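Local coordinates for protein glutathionyl-hydroquinone reductase PcpF (Sphingobium chlorophenolicum, PDB 4FQU) that catalyses the glutathione-dependent reduction of glutathionyl-hydroquinones to hydroquinones during the breakdown of the pollutant pentachlorophenol, at residues F51-L65 with R271-Y285. Numbering follows the deposited sequence.
Sequences FACPWAHRVLIMRAL and RVAPTINLRHAKAHY
F51 packs against N277 and H280, and H57 meets T275, where the thioredoxin-fold N-terminal domain of this Xi-class glutathione transferase joins its helical C-terminal domain. The F51 ring turns its CD1-CE1 edge to the carbonyl of T275, while CB of N277 lies over one of its faces, 3.8 Å from the ring centroid, in a CH-pi contact. That orientation of N277, with CG anti to the backbone N (chi1 -180°), also lets OD1 cap helix 278-287 by accepting from H280 N. The CG-CD2 edge of F51 points at the face of H280 in a T-shaped pair, planes 63° apart, and CB of F51 sits over the same imidazole. Further along, A52 CB lies against CB and CG of H284, whose ring stacks on W86, which probably binds glutathione; Y285 OH is hydrogen-bonded to the hydroxyl of Y184, the likely proton donor/acceptor. C53, by similarity the nucleophile, follows directly after A52, so this contact borders the active site. On helix 54-65, I61 CG2 and L65 CD1 both reach CG2 of V272. H57, its ND1 bonded to R237, donates through NE2 to T275 OG1 at 3.1 Å, the hydroxyl lying in the imidazole plane. A valine at T275 would probably leave H57 NE2 without this acceptor and V272 O with one donor fewer. T275 OG1 itself donates to a lone pair of V272 O at 2.6 Å.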
ATOM      1  N   PHE A  51       1.799  20.275   8.093  1.00 24.04           N
ATOM      2  CA  PHE A  51       0.589  19.520   7.905  1.00 24.39           C
ATOM      3  C   PHE A  51       0.881  18.016   7.806  1.00 29.50           C
ATOM      4  O   PHE A  51      -0.035  17.191   7.965  1.00 33.15           O
ATOM      5  CB  PHE A  51      -0.169  20.039   6.683  1.00 22.60           C
ATOM      6  CG  PHE A  51      -1.091  21.188   6.980  1.00 25.31           C
ATOM      7  CD1 PHE A  51      -2.181  21.030   7.800  1.00 29.78           C
ATOM      8  CD2 PHE A  51      -0.873  22.425   6.447  1.00 24.29           C
ATOM      9  CE1 PHE A  51      -3.025  22.105   8.069  1.00 25.90           C
ATOM     10  CE2 PHE A  51      -1.708  23.468   6.731  1.00 18.01           C
ATOM     11  CZ  PHE A  51      -2.777  23.313   7.514  1.00 14.28           C
ATOM     12  N   ALA A  52       2.143  17.653   7.560  1.00 24.68           N
ATOM     13  CA  ALA A  52       2.462  16.254   7.331  1.00 18.59           C
ATOM     14  C   ALA A  52       2.567  15.504   8.651  1.00 28.98           C
ATOM     15  O   ALA A  52       1.869  14.493   8.845  1.00 32.49           O
ATOM     16  CB  ALA A  52       3.713  16.146   6.551  1.00 18.47           C
ATOM     17  N   CYS A  53       3.422  16.019   9.548  1.00 21.95           N
ATOM     18  CA  CYS A  53       3.721  15.449  10.869  1.00 17.49           C
ATOM     19  C   CYS A  53       2.496  15.234  11.740  1.00 23.63           C
ATOM     20  O   CYS A  53       1.803  16.194  12.053  1.00 28.40           O
ATOM     21  CB  CYS A  53       4.596  16.449  11.601  1.00 18.93           C
ATOM     22  SG  CYS A  53       5.709  15.722  12.680  1.00 25.66           S
ATOM     23  N   PRO A  54       2.218  13.989  12.165  1.00 27.40           N
ATOM     24  CA  PRO A  54       1.071  13.779  13.057  1.00 20.31           C
ATOM     25  C   PRO A  54       1.428  14.174  14.488  1.00 23.79           C
ATOM     26  O   PRO A  54       0.586  14.244  15.371  1.00 25.00           O
ATOM     27  CB  PRO A  54       0.855  12.289  12.979  1.00 13.40           C
ATOM     28  CG  PRO A  54       2.198  11.773  12.834  1.00 17.00           C
ATOM     29  CD  PRO A  54       2.937  12.732  11.929  1.00 22.34           C
ATOM     30  N   TRP A  55       2.702  14.438  14.726  1.00 25.28           N
ATOM     31  CA  TRP A  55       3.111  14.826  16.056  1.00 23.75           C
ATOM     32  C   TRP A  55       2.825  16.300  16.111  1.00 26.60           C
ATOM     33  O   TRP A  55       2.370  16.786  17.137  1.00 23.44           O
ATOM     34  CB  TRP A  55       4.607  14.568  16.322  1.00 26.68           C
ATOM     35  CG  TRP A  55       5.055  13.172  15.998  1.00 29.47           C
ATOM     36  CD1 TRP A  55       5.763  12.774  14.895  1.00 31.09           C
ATOM     37  CD2 TRP A  55       4.793  11.983  16.752  1.00 23.35           C
ATOM     38  NE1 TRP A  55       5.945  11.410  14.917  1.00 31.93           N
ATOM     39  CE2 TRP A  55       5.361  10.906  16.047  1.00 21.33           C
ATOM     40  CE3 TRP A  55       4.105  11.723  17.919  1.00 24.04           C
ATOM     41  CZ2 TRP A  55       5.276   9.615  16.481  1.00 20.50           C
ATOM     42  CZ3 TRP A  55       4.024  10.435  18.342  1.00 30.75           C
ATOM     43  CH2 TRP A  55       4.603   9.392  17.623  1.00 29.00           C
ATOM     44  N   ALA A  56       3.078  17.018  15.013  1.00 24.41           N
ATOM     45  CA  ALA A  56       2.850  18.466  15.037  1.00 22.43           C
ATOM     46  C   ALA A  56       1.352  18.742  15.037  1.00 24.43           C
ATOM     47  O   ALA A  56       0.858  19.698  15.695  1.00 22.53           O
ATOM     48  CB  ALA A  56       3.522  19.165  13.877  1.00 19.54           C
ATOM     49  N   HIS A  57       0.623  17.885  14.323  1.00 20.94           N
ATOM     50  CA  HIS A  57      -0.831  17.966  14.334  1.00 19.23           C
ATOM     51  C   HIS A  57      -1.358  18.067  15.747  1.00 18.29           C
ATOM     52  O   HIS A  57      -2.302  18.788  15.999  1.00 14.89           O
ATOM     53  CB  HIS A  57      -1.434  16.741  13.684  1.00 20.38           C
ATOM     54  CG  HIS A  57      -2.801  16.968  13.128  1.00 19.13           C
ATOM     55  ND1 HIS A  57      -3.441  16.037  12.343  1.00 16.26           N
ATOM     56  CD2 HIS A  57      -3.645  18.019  13.241  1.00 17.28           C
ATOM     57  CE1 HIS A  57      -4.621  16.508  11.990  1.00 19.59           C
ATOM     58  NE2 HIS A  57      -4.771  17.706  12.524  1.00 20.04           N
ATOM     59  N   ARG A  58      -0.760  17.313  16.666  1.00 20.88           N
ATOM     60  CA  ARG A  58      -1.271  17.286  18.016  1.00 19.26           C
ATOM     61  C   ARG A  58      -1.300  18.711  18.502  1.00 23.07           C
ATOM     62  O   ARG A  58      -2.352  19.167  18.944  1.00 21.81           O
ATOM     63  CB  ARG A  58      -0.389  16.500  18.940  1.00 16.60           C
ATOM     64  CG  ARG A  58      -0.545  15.048  18.960  1.00 19.40           C
ATOM     65  CD  ARG A  58       0.753  14.485  19.580  1.00 24.22           C
ATOM     66  NE  ARG A  58       0.707  13.088  19.994  1.00 22.66           N
ATOM     67  CZ  ARG A  58       1.693  12.505  20.644  1.00 22.11           C
ATOM     68  NH1 ARG A  58       2.768  13.217  20.935  1.00 24.96           N
ATOM     69  NH2 ARG A  58       1.599  11.235  21.012  1.00 23.26           N
ATOM     70  N   VAL A  59      -0.166  19.427  18.429  1.00 20.77           N
ATOM     71  CA  VAL A  59      -0.194  20.806  18.902  1.00 15.82           C
ATOM     72  C   VAL A  59      -1.077  21.708  18.067  1.00 14.68           C
ATOM     73  O   VAL A  59      -1.677  22.600  18.604  1.00 15.62           O
ATOM     74  CB  VAL A  59       1.173  21.457  19.261  1.00 12.33           C
ATOM     75  CG1 VAL A  59       2.227  20.482  19.341  1.00 15.84           C
ATOM     76  CG2 VAL A  59       1.520  22.546  18.319  1.00 18.45           C
ATOM     77  N   LEU A  60      -1.231  21.471  16.778  1.00 14.31           N
ATOM     78  CA  LEU A  60      -2.202  22.319  16.067  1.00 17.83           C
ATOM     79  C   LEU A  60      -3.641  22.151  16.608  1.00 20.89           C
ATOM     80  O   LEU A  60      -4.389  23.115  16.784  1.00 22.20           O
ATOM     81  CB  LEU A  60      -2.153  22.121  14.553  1.00 16.09           C
ATOM     82  CG  LEU A  60      -0.899  22.476  13.769  1.00 14.85           C
ATOM     83  CD1 LEU A  60      -1.167  22.018  12.383  1.00 14.67           C
ATOM     84  CD2 LEU A  60      -0.605  23.958  13.790  1.00 10.79           C
ATOM     85  N   ILE A  61      -4.021  20.920  16.897  1.00 17.85           N
ATOM     86  CA  ILE A  61      -5.338  20.691  17.407  1.00 14.08           C
ATOM     87  C   ILE A  61      -5.549  21.333  18.764  1.00 20.56           C
ATOM     88  O   ILE A  61      -6.635  21.834  19.038  1.00 24.21           O
ATOM     89  CB  ILE A  61      -5.621  19.243  17.520  1.00 14.18           C
ATOM     90  CG1 ILE A  61      -5.553  18.630  16.113  1.00 20.05           C
ATOM     91  CG2 ILE A  61      -6.965  19.079  18.160  1.00 14.58           C
ATOM     92  CD1 ILE A  61      -5.555  17.104  16.043  1.00 17.16           C
ATOM     93  N   MET A  62      -4.533  21.324  19.626  1.00 20.69           N
ATOM     94  CA  MET A  62      -4.689  21.950  20.928  1.00 15.50           C
ATOM     95  C   MET A  62      -4.660  23.452  20.748  1.00 20.76           C
ATOM     96  O   MET A  62      -5.314  24.162  21.504  1.00 25.40           O
ATOM     97  CB  MET A  62      -3.640  21.531  21.934  1.00 12.73           C
ATOM     98  CG  MET A  62      -3.918  22.014  23.335  1.00 15.74           C
ATOM     99  SD  MET A  62      -5.272  21.206  24.165  1.00  6.45           S
ATOM    100  CE  MET A  62      -4.664  19.596  24.353  1.00 16.34           C
ATOM    101  N   ARG A  63      -3.943  23.958  19.747  1.00 17.86           N
ATOM    102  CA  ARG A  63      -3.874  25.407  19.592  1.00 17.99           C
ATOM    103  C   ARG A  63      -5.215  25.910  19.121  1.00 24.05           C
ATOM    104  O   ARG A  63      -5.646  26.980  19.519  1.00 21.04           O
ATOM    105  CB  ARG A  63      -2.825  25.811  18.596  1.00 15.76           C
ATOM    106  CG  ARG A  63      -2.845  27.262  18.202  1.00 17.46           C
ATOM    107  CD  ARG A  63      -1.436  27.614  17.757  1.00 16.86           C
ATOM    108  NE  ARG A  63      -1.366  28.814  16.958  1.00 20.87           N
ATOM    109  CZ  ARG A  63      -1.792  28.885  15.707  1.00 21.28           C
ATOM    110  NH1 ARG A  63      -2.329  27.820  15.138  1.00 16.38           N
ATOM    111  NH2 ARG A  63      -1.675  30.009  15.023  1.00 18.93           N
ATOM    112  N   ALA A  64      -5.896  25.137  18.282  1.00 21.22           N
ATOM    113  CA  ALA A  64      -7.238  25.543  17.913  1.00 23.22           C
ATOM    114  C   ALA A  64      -8.269  25.394  19.055  1.00 25.00           C
ATOM    115  O   ALA A  64      -9.045  26.311  19.339  1.00 24.72           O
ATOM    116  CB  ALA A  64      -7.684  24.807  16.714  1.00 22.73           C
ATOM    117  N   LEU A  65      -8.265  24.234  19.697  1.00 18.59           N
ATOM    118  CA  LEU A  65      -9.291  23.875  20.647  1.00 16.27           C
ATOM    119  C   LEU A  65      -9.353  24.886  21.788  1.00 19.97           C
ATOM    120  O   LEU A  65     -10.426  25.099  22.382  1.00 18.09           O
ATOM    121  CB  LEU A  65      -9.013  22.468  21.161  1.00 15.92           C
ATOM    122  CG  LEU A  65      -9.854  21.259  20.750  1.00 18.78           C
ATOM    123  CD1 LEU A  65     -10.558  21.448  19.462  1.00 18.48           C
ATOM    124  CD2 LEU A  65      -9.031  20.000  20.694  1.00 18.77           C
ATOM    125  N   ARG A 271     -12.618  24.212  13.554  1.00 18.92           N
ATOM    126  CA  ARG A 271     -11.516  24.264  14.567  1.00 25.18           C
ATOM    127  C   ARG A 271     -10.507  23.179  14.469  1.00 21.53           C
ATOM    128  O   ARG A 271      -9.340  23.487  14.424  1.00 22.96           O
ATOM    129  CB  ARG A 271     -11.993  24.220  16.025  1.00 20.58           C
ATOM    130  CG  ARG A 271     -12.189  25.607  16.641  1.00 27.02           C
ATOM    131  CD  ARG A 271     -12.594  25.512  18.106  1.00 30.76           C
ATOM    132  NE  ARG A 271     -13.234  26.728  18.557  1.00 28.86           N
ATOM    133  CZ  ARG A 271     -12.660  27.918  18.481  1.00 34.60           C
ATOM    134  NH1 ARG A 271     -11.421  28.020  17.976  1.00 32.88           N
ATOM    135  NH2 ARG A 271     -13.326  28.995  18.895  1.00 24.65           N
ATOM    136  N   VAL A 272     -10.943  21.919  14.484  1.00 19.36           N
ATOM    137  CA  VAL A 272     -10.043  20.824  14.178  1.00 14.83           C
ATOM    138  C   VAL A 272      -9.945  20.665  12.648  1.00 18.53           C
ATOM    139  O   VAL A 272      -8.864  20.576  12.061  1.00 19.87           O
ATOM    140  CB  VAL A 272     -10.492  19.538  14.819  1.00 15.37           C
ATOM    141  CG1 VAL A 272      -9.728  18.441  14.247  1.00 19.70           C
ATOM    142  CG2 VAL A 272     -10.195  19.552  16.276  1.00 15.23           C
ATOM    143  N   ALA A 273     -11.083  20.684  11.978  1.00 20.77           N
ATOM    144  CA  ALA A 273     -11.102  20.508  10.522  1.00 20.27           C
ATOM    145  C   ALA A 273     -10.025  21.348   9.769  1.00 18.52           C
ATOM    146  O   ALA A 273      -9.348  20.857   8.867  1.00 18.99           O
ATOM    147  CB  ALA A 273     -12.571  20.736   9.944  1.00 15.18           C
ATOM    148  N   PRO A 274      -9.865  22.615  10.134  1.00 14.92           N
ATOM    149  CA  PRO A 274      -8.879  23.390   9.398  1.00 17.28           C
ATOM    150  C   PRO A 274      -7.461  22.969   9.668  1.00 18.23           C
ATOM    151  O   PRO A 274      -6.578  23.457   8.975  1.00 19.64           O
ATOM    152  CB  PRO A 274      -9.089  24.801   9.912  1.00 12.69           C
ATOM    153  CG  PRO A 274     -10.473  24.811  10.330  1.00 18.32           C
ATOM    154  CD  PRO A 274     -10.759  23.483  10.893  1.00 17.26           C
ATOM    155  N   THR A 275      -7.236  22.088  10.634  1.00 16.43           N
ATOM    156  CA  THR A 275      -5.872  21.659  10.902  1.00 17.38           C
ATOM    157  C   THR A 275      -5.500  20.426  10.089  1.00 21.35           C
ATOM    158  O   THR A 275      -4.376  19.930  10.180  1.00 24.84           O
ATOM    159  CB  THR A 275      -5.584  21.425  12.407  1.00 17.73           C
ATOM    160  OG1 THR A 275      -6.376  20.356  12.910  1.00 14.73           O
ATOM    161  CG2 THR A 275      -5.859  22.678  13.227  1.00 18.45           C
ATOM    162  N   ILE A 276      -6.441  19.930   9.288  1.00 19.37           N
ATOM    163  CA  ILE A 276      -6.201  18.733   8.488  1.00 17.93           C
ATOM    164  C   ILE A 276      -5.842  19.098   7.065  1.00 21.11           C
ATOM    165  O   ILE A 276      -6.446  19.964   6.505  1.00 25.00           O
ATOM    166  CB  ILE A 276      -7.424  17.819   8.436  1.00 14.09           C
ATOM    167  CG1 ILE A 276      -7.858  17.420   9.846  1.00 15.73           C
ATOM    168  CG2 ILE A 276      -7.110  16.618   7.582  1.00 13.19           C
ATOM    169  CD1 ILE A 276      -9.127  16.661   9.913  1.00 16.85           C
ATOM    170  N   ASN A 277      -4.850  18.465   6.467  1.00 22.14           N
ATOM    171  CA  ASN A 277      -4.633  18.720   5.060  1.00 20.38           C
ATOM    172  C   ASN A 277      -4.026  17.468   4.485  1.00 19.90           C
ATOM    173  O   ASN A 277      -2.816  17.287   4.437  1.00 21.41           O
ATOM    174  CB  ASN A 277      -3.786  19.983   4.823  1.00 21.19           C
ATOM    175  CG  ASN A 277      -3.559  20.269   3.334  1.00 28.53           C
ATOM    176  OD1 ASN A 277      -3.396  19.340   2.546  1.00 28.18           O
ATOM    177  ND2 ASN A 277      -3.545  21.557   2.949  1.00 25.27           N
ATOM    178  N   LEU A 278      -4.904  16.572   4.094  1.00 17.69           N
ATOM    179  CA  LEU A 278      -4.493  15.257   3.668  1.00 18.00           C
ATOM    180  C   LEU A 278      -3.738  15.289   2.345  1.00 17.45           C
ATOM    181  O   LEU A 278      -2.865  14.482   2.137  1.00 18.69           O
ATOM    182  CB  LEU A 278      -5.714  14.354   3.589  1.00 18.90           C
ATOM    183  CG  LEU A 278      -5.801  13.186   4.563  1.00 17.56           C
ATOM    184  CD1 LEU A 278      -5.236  13.522   5.886  1.00 13.67           C
ATOM    185  CD2 LEU A 278      -7.228  12.657   4.682  1.00 14.81           C
ATOM    186  N   ARG A 279      -4.044  16.223   1.457  1.00 17.01           N
ATOM    187  CA  ARG A 279      -3.280  16.343   0.222  1.00 15.53           C
ATOM    188  C   ARG A 279      -1.825  16.476   0.613  1.00 19.81           C
ATOM    189  O   ARG A 279      -0.969  15.714   0.164  1.00 21.59           O
ATOM    190  CB  ARG A 279      -3.719  17.563  -0.576  1.00 15.08           C
ATOM    191  CG  ARG A 279      -3.256  17.574  -1.987  1.00 15.55           C
ATOM    192  CD  ARG A 279      -3.732  18.774  -2.824  1.00 23.78           C
ATOM    193  NE  ARG A 279      -5.167  19.024  -2.729  1.00 26.92           N
ATOM    194  CZ  ARG A 279      -5.799  20.100  -3.200  1.00 24.33           C
ATOM    195  NH1 ARG A 279      -5.137  21.055  -3.823  1.00 20.06           N
ATOM    196  NH2 ARG A 279      -7.108  20.215  -3.034  1.00 26.24           N
ATOM    197  N   HIS A 280      -1.547  17.438   1.478  1.00 18.27           N
ATOM    198  CA  HIS A 280      -0.202  17.695   1.934  1.00 16.40           C
ATOM    199  C   HIS A 280       0.447  16.502   2.599  1.00 19.31           C
ATOM    200  O   HIS A 280       1.537  16.117   2.234  1.00 21.80           O
ATOM    201  CB  HIS A 280      -0.250  18.838   2.910  1.00 20.23           C
ATOM    202  CG  HIS A 280       1.086  19.415   3.273  1.00 22.56           C
ATOM    203  ND1 HIS A 280       1.552  20.607   2.745  1.00 16.84           N
ATOM    204  CD2 HIS A 280       2.026  18.993   4.157  1.00 20.38           C
ATOM    205  CE1 HIS A 280       2.729  20.880   3.284  1.00 22.63           C
ATOM    206  NE2 HIS A 280       3.036  19.922   4.143  1.00 23.78           N
ATOM    207  N   ALA A 281      -0.200  15.901   3.583  1.00 17.76           N
ATOM    208  CA  ALA A 281       0.405  14.720   4.201  1.00 18.00           C
ATOM    209  C   ALA A 281       0.723  13.636   3.163  1.00 17.75           C
ATOM    210  O   ALA A 281       1.866  13.192   3.022  1.00 16.33           O
ATOM    211  CB  ALA A 281      -0.480  14.167   5.289  1.00 14.67           C
ATOM    212  N   LYS A 282      -0.300  13.233   2.423  1.00 15.69           N
ATOM    213  CA  LYS A 282      -0.149  12.265   1.343  1.00 15.82           C
ATOM    214  C   LYS A 282       1.144  12.604   0.554  1.00 18.49           C
ATOM    215  O   LYS A 282       2.029  11.766   0.403  1.00 18.81           O
ATOM    216  CB  LYS A 282      -1.388  12.278   0.436  1.00 14.15           C
ATOM    217  CG  LYS A 282      -2.272  11.050   0.339  1.00  9.97           C
ATOM    218  CD  LYS A 282      -2.816  10.925  -1.097  1.00 13.77           C
ATOM    219  CE  LYS A 282      -3.972   9.951  -1.245  1.00 24.96           C
ATOM    220  NZ  LYS A 282      -5.301  10.304  -0.565  1.00 31.08           N
ATOM    221  N   ALA A 283       1.276  13.845   0.090  1.00 17.37           N
ATOM    222  CA  ALA A 283       2.480  14.254  -0.634  1.00 16.90           C
ATOM    223  C   ALA A 283       3.789  14.161   0.153  1.00 21.52           C
ATOM    224  O   ALA A 283       4.809  13.760  -0.364  1.00 22.72           O
ATOM    225  CB  ALA A 283       2.316  15.583  -1.093  1.00 12.24           C
ATOM    226  N   HIS A 284       3.784  14.570   1.404  1.00 24.53           N
ATOM    227  CA  HIS A 284       5.010  14.476   2.135  1.00 22.38           C
ATOM    228  C   HIS A 284       5.400  13.049   2.303  1.00 23.64           C
ATOM    229  O   HIS A 284       6.569  12.758   2.144  1.00 29.09           O
ATOM    230  CB  HIS A 284       4.875  14.989   3.524  1.00 22.89           C
ATOM    231  CG  HIS A 284       5.873  14.378   4.449  1.00 21.52           C
ATOM    232  ND1 HIS A 284       7.183  14.799   4.505  1.00 20.02           N
ATOM    233  CD2 HIS A 284       5.769  13.348   5.321  1.00 19.99           C
ATOM    234  CE1 HIS A 284       7.829  14.096   5.417  1.00 19.86           C
ATOM    235  NE2 HIS A 284       6.996  13.207   5.924  1.00 21.56           N
ATOM    236  N   TYR A 285       4.464  12.173   2.691  1.00 18.78           N
ATOM    237  CA  TYR A 285       4.819  10.754   2.933  1.00 22.30           C
ATOM    238  C   TYR A 285       5.258   9.960   1.704  1.00 24.18           C
ATOM    239  O   TYR A 285       6.253   9.252   1.747  1.00 25.36           O
ATOM    240  CB  TYR A 285       3.710   9.962   3.613  1.00 19.66           C
ATOM    241  CG  TYR A 285       3.604  10.187   5.089  1.00 23.92           C
ATOM    242  CD1 TYR A 285       2.716  11.108   5.601  1.00 23.15           C
ATOM    243  CD2 TYR A 285       4.391   9.482   5.983  1.00 22.97           C
ATOM    244  CE1 TYR A 285       2.626  11.321   6.958  1.00 21.86           C
ATOM    245  CE2 TYR A 285       4.280   9.691   7.340  1.00 17.61           C
ATOM    246  CZ  TYR A 285       3.399  10.604   7.807  1.00 19.33           C
ATOM    247  OH  TYR A 285       3.256  10.801   9.142  1.00 25.68           O
TER
HETATM  248  O   HOH W   1      -1.624  18.208  10.486  1.00 19.22           O